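Side-chain contact in malate dehydrogenase (Pyrococcus horikoshii, PDB 1V9N), which catalyses the reversible NAD-dependent oxidation of (S)-malate to oxaloacetate, working as a homodimer of the LDH2/MDH2 oxidoreductase family: residues A[296-299]-A[300-304]. Sequence-based numbering, arbitrary orientation.
Sequences FKEK and ISQMI
Phe296 and Ile300 are joined by one of the i to i+4 backbone bonds that carry helix 293-308 without interruption through 296-299 and 300-304. Ile300 N reaches Phe296 O at 2.9 Å with an N-H...O angle of 169°, lying almost in line with the carbonyl. Ser301 N bonds Lys297 O at 3.1 Å. One residue pair further on, Met303 N (selenomethionine) bonds Lys299 O at 3.0 Å.

The amphipathic helix lays its apolar side against the second subunit. The Phe296 ring, its CG anti to the backbone N, swings along the helix far enough for CE2 to come 4.2 Å from Ile300 CD1, a loose contact in which the methyl meets the ring obliquely. In the homodimer Phe296 packs on Ile258 and Ile300 on Ile254 of the second subunit, and Met303 on Trp264 of the same neighbour.

Glu298, Lys299 and Gln302 make up a polar side. The Glu298 chain, bent at chi2 (61°), brings OE2 to 3.4 Å from Gln302 NE2, with carboxylate and amide planes 80° apart, while OE1 forms a salt bridge with Lys177. Gln302 extends beyond CG between two oppositely charged side chains: its OE1 lies 3.8 Å from Lys299 NZ, too long for a direct bond. Shortening this side chain to an alanine is likely to leave the Glu298 carboxylate and the Lys299 ammonium without the amide between them, although Glu298 would still keep its salt bridge to Lys177. Ser301 OG is hydrogen-bonded to Lys177 N, so this lysine meets the helix through both its backbone and its side chain; beside that bond, Ser301 CB rests 3.3 Å from Lys297 O.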
loop_
_atom_site.group_PDB
_atom_site.type_symbol
_atom_site.label_atom_id
_atom_site.label_comp_id
_atom_site.label_asym_id
_atom_site.label_seq_id
_atom_site.Cartn_x
_atom_site.Cartn_y
_atom_site.Cartn_z
ATOM N N PHE A 296 7.436 -14.202 -15.883
ATOM C CA PHE A 296 6.830 -13.585 -14.714
ATOM C C PHE A 296 6.040 -14.647 -13.941
ATOM O O PHE A 296 6.213 -14.806 -12.734
ATOM C CB PHE A 296 5.872 -12.465 -15.144
ATOM C CG PHE A 296 5.198 -11.769 -13.991
ATOM C CD1 PHE A 296 5.757 -10.629 -13.430
ATOM C CD2 PHE A 296 4.018 -12.272 -13.451
ATOM C CE1 PHE A 296 5.153 -9.993 -12.341
ATOM C CE2 PHE A 296 3.404 -11.647 -12.364
ATOM C CZ PHE A 296 3.975 -10.503 -11.807
ATOM N N LYS A 297 5.172 -15.371 -14.645
ATOM C CA LYS A 297 4.345 -16.395 -14.007
ATOM C C LYS A 297 5.178 -17.472 -13.336
ATOM O O LYS A 297 4.875 -17.898 -12.221
ATOM C CB LYS A 297 3.403 -17.041 -15.022
ATOM C CG LYS A 297 2.346 -16.110 -15.585
ATOM C CD LYS A 297 1.438 -16.879 -16.531
ATOM C CE LYS A 297 0.365 -15.992 -17.133
ATOM N NZ LYS A 297 -0.480 -16.752 -18.101
ATOM N N GLU A 298 6.229 -17.915 -14.016
ATOM C CA GLU A 298 7.095 -18.935 -13.447
ATOM C C GLU A 298 7.709 -18.422 -12.145
ATOM O O GLU A 298 7.614 -19.068 -11.109
ATOM C CB GLU A 298 8.210 -19.294 -14.431
ATOM C CG GLU A 298 9.012 -20.514 -14.033
ATOM C CD GLU A 298 8.158 -21.766 -13.950
ATOM O OE1 GLU A 298 7.513 -22.118 -14.963
ATOM O OE2 GLU A 298 8.132 -22.397 -12.873
ATOM N N LYS A 299 8.323 -17.245 -12.198
ATOM C CA LYS A 299 8.959 -16.685 -11.016
ATOM C C LYS A 299 8.036 -16.411 -9.832
ATOM O O LYS A 299 8.385 -16.724 -8.689
ATOM C CB LYS A 299 9.722 -15.412 -11.387
ATOM C CG LYS A 299 10.916 -15.669 -12.292
ATOM C CD LYS A 299 11.872 -16.670 -11.660
ATOM C CE LYS A 299 13.094 -16.896 -12.531
ATOM N NZ LYS A 299 14.039 -17.855 -11.884
ATOM N N ILE A 300 6.866 -15.833 -10.083
ATOM C CA ILE A 300 5.960 -15.538 -8.976
ATOM C C ILE A 300 5.405 -16.815 -8.351
ATOM O O ILE A 300 5.251 -16.893 -7.132
ATOM C CB ILE A 300 4.789 -14.613 -9.407
ATOM C CG1 ILE A 300 4.120 -14.035 -8.158
ATOM C CG2 ILE A 300 3.775 -15.381 -10.254
ATOM C CD1 ILE A 300 3.043 -12.986 -8.442
ATOM N N SER A 301 5.115 -17.814 -9.178
ATOM C CA SER A 301 4.596 -19.085 -8.676
ATOM C C SER A 301 5.658 -19.800 -7.855
ATOM O O SER A 301 5.339 -20.489 -6.888
ATOM C CB SER A 301 4.147 -19.984 -9.829
ATOM O OG SER A 301 2.916 -19.544 -10.364
ATOM N N GLN A 302 6.922 -19.637 -8.241
ATOM C CA GLN A 302 8.016 -20.258 -7.501
ATOM C C GLN A 302 8.145 -19.575 -6.143
ATOM O O GLN A 302 8.444 -20.223 -5.131
ATOM C CB GLN A 302 9.329 -20.143 -8.281
ATOM C CG GLN A 302 9.276 -20.790 -9.662
ATOM C CD GLN A 302 10.652 -21.074 -10.245
ATOM O OE1 GLN A 302 11.559 -20.244 -10.174
ATOM N NE2 GLN A 302 10.806 -22.253 -10.840
HETATM N N MSE A 303 7.923 -18.263 -6.119
HETATM C CA MSE A 303 7.988 -17.512 -4.868
HETATM C C MSE A 303 6.855 -17.975 -3.953
HETATM O O MSE A 303 7.062 -18.218 -2.768
HETATM C CB MSE A 303 7.844 -16.010 -5.131
HETATM C CG MSE A 303 7.697 -15.171 -3.869
HETATM SE SE MSE A 303 7.423 -13.269 -4.208
HETATM C CE MSE A 303 5.501 -13.273 -4.485
ATOM N N ILE A 304 5.656 -18.085 -4.517
ATOM C CA ILE A 304 4.491 -18.514 -3.755
ATOM C C ILE A 304 4.704 -19.916 -3.178
ATOM O O ILE A 304 4.425 -20.160 -2.004
ATOM C CB ILE A 304 3.222 -18.516 -4.638
ATOM C CG1 ILE A 304 2.896 -17.081 -5.081
ATOM C CG2 ILE A 304 2.050 -19.126 -3.869
ATOM C CD1 ILE A 304 1.819 -16.997 -6.138
#